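Local coordinates for uncharacterized protein (Acinetobacter baumannii, PDB 4L3U) that is of unknown function and folds as a compact, all-helical single chain belonging to the DUF4844 family, at residues D30-D35 / Q53-T58. Numbering follows the deposited sequence.
Sequences DHFAGD and QKVADT
Val55 meets two successive aromatic rings in two different ways, its CG1 over a face of His31 and its CG2 at the edge of Phe32. In a CH-pi contact, Val55 CG1 lies 3.9 Å from the centroid of the His31 ring, 30° off the normal. It sits toward the ND1-CE1 side, with Val55 CG1 3.5 Å from His31 CE1. The second methyl is in the plane of the Phe32 ring, with Val55 CG2 3.9 Å from Phe32 CE2 and almost as near CZ. CG1 stands anti to the backbone N of Val55 (chi1 172°), which sends the two methyls to separate rings.

The loop backbone is shaped by an Asx turn. Phe32 N donates to Asp30 OD1 at 3.0 Å, from above the carboxylate plane. OD1 also accepts a bond from Asn52, and OD2 forms a salt bridge with Arg48. Asn52 OD1 in turn takes the N-H of His31, so helix 45-68 also holds the turn through polar side chains.

The contact joins the loop after helix 14-27 to helix 45-68. Phe26 of helix 14-27 touches both His31 and Val55, while helix 95-112 packs against His31 through Thr104 and against Phe32 through Gln100 and Val101.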
# COMPACT_ATOMS: atom_id res chain seq x y z
N ASP A 30 6.15 -10.60 -2.78
CA ASP A 30 5.79 -10.75 -1.38
C ASP A 30 6.35 -9.53 -0.68
O ASP A 30 7.56 -9.30 -0.68
CB ASP A 30 6.43 -12.02 -0.81
CG ASP A 30 5.97 -12.32 0.61
OD1 ASP A 30 5.34 -11.45 1.25
OD2 ASP A 30 6.25 -13.43 1.10
N HIS A 31 5.47 -8.74 -0.07
CA HIS A 31 5.88 -7.48 0.54
C HIS A 31 6.09 -7.58 2.04
O HIS A 31 6.31 -6.57 2.71
CB HIS A 31 4.83 -6.41 0.25
CG HIS A 31 4.62 -6.17 -1.20
ND1 HIS A 31 3.64 -6.80 -1.93
CD2 HIS A 31 5.28 -5.37 -2.08
CE1 HIS A 31 3.69 -6.40 -3.19
NE2 HIS A 31 4.68 -5.53 -3.30
N PHE A 32 6.06 -8.80 2.57
CA PHE A 32 6.06 -9.00 4.02
C PHE A 32 6.99 -10.11 4.45
O PHE A 32 6.68 -10.91 5.34
CB PHE A 32 4.63 -9.26 4.48
CG PHE A 32 3.68 -8.16 4.10
CD1 PHE A 32 3.55 -7.04 4.91
CD2 PHE A 32 2.95 -8.22 2.92
CE1 PHE A 32 2.70 -6.01 4.56
CE2 PHE A 32 2.10 -7.20 2.57
CZ PHE A 32 1.97 -6.09 3.39
N ALA A 33 8.16 -10.15 3.81
CA ALA A 33 9.21 -11.09 4.18
C ALA A 33 10.21 -10.38 5.07
O ALA A 33 10.20 -9.16 5.18
CB ALA A 33 9.89 -11.61 2.93
N GLY A 34 11.07 -11.16 5.73
CA GLY A 34 12.11 -10.59 6.56
C GLY A 34 13.13 -9.85 5.72
O GLY A 34 13.57 -10.36 4.69
N ASP A 35 13.52 -8.65 6.15
CA ASP A 35 14.45 -7.84 5.38
C ASP A 35 15.90 -8.16 5.72
O ASP A 35 16.82 -7.48 5.25
CB ASP A 35 14.17 -6.34 5.60
CG ASP A 35 14.49 -5.89 7.00
OD1 ASP A 35 14.53 -6.74 7.91
OD2 ASP A 35 14.71 -4.67 7.20
N GLN A 53 -2.40 -10.03 -1.00
CA GLN A 53 -3.58 -9.94 -1.85
C GLN A 53 -4.18 -8.54 -1.83
O GLN A 53 -4.52 -7.98 -2.87
CB GLN A 53 -4.62 -10.98 -1.43
CG GLN A 53 -5.94 -10.89 -2.19
CD GLN A 53 -5.78 -11.10 -3.68
OE1 GLN A 53 -4.76 -11.62 -4.15
NE2 GLN A 53 -6.78 -10.68 -4.45
N LYS A 54 -4.32 -7.97 -0.63
CA LYS A 54 -4.83 -6.61 -0.47
C LYS A 54 -3.93 -5.61 -1.20
O LYS A 54 -4.40 -4.63 -1.78
CB LYS A 54 -4.91 -6.25 1.01
CG LYS A 54 -5.90 -7.09 1.81
CD LYS A 54 -7.32 -6.56 1.69
CE LYS A 54 -8.26 -7.24 2.68
NZ LYS A 54 -9.63 -6.65 2.68
N VAL A 55 -2.62 -5.85 -1.15
CA VAL A 55 -1.66 -5.00 -1.85
C VAL A 55 -1.83 -5.19 -3.34
O VAL A 55 -1.78 -4.23 -4.11
CB VAL A 55 -0.19 -5.33 -1.44
CG1 VAL A 55 0.81 -4.58 -2.31
CG2 VAL A 55 0.04 -5.01 0.02
N ALA A 56 -2.02 -6.44 -3.75
CA ALA A 56 -2.22 -6.76 -5.15
C ALA A 56 -3.48 -6.08 -5.66
O ALA A 56 -3.52 -5.61 -6.80
CB ALA A 56 -2.30 -8.26 -5.34
N ASP A 57 -4.51 -6.02 -4.82
CA ASP A 57 -5.77 -5.40 -5.20
C ASP A 57 -5.59 -3.91 -5.51
O ASP A 57 -6.14 -3.40 -6.49
CB ASP A 57 -6.83 -5.57 -4.11
CG ASP A 57 -7.21 -7.03 -3.88
OD1 ASP A 57 -7.05 -7.85 -4.80
OD2 ASP A 57 -7.69 -7.35 -2.77
N THR A 58 -4.83 -3.22 -4.67
CA THR A 58 -4.58 -1.80 -4.87
C THR A 58 -3.71 -1.56 -6.10
O THR A 58 -3.93 -0.62 -6.85
CB THR A 58 -3.88 -1.18 -3.65
OG1 THR A 58 -4.69 -1.41 -2.48
CG2 THR A 58 -3.69 0.31 -3.84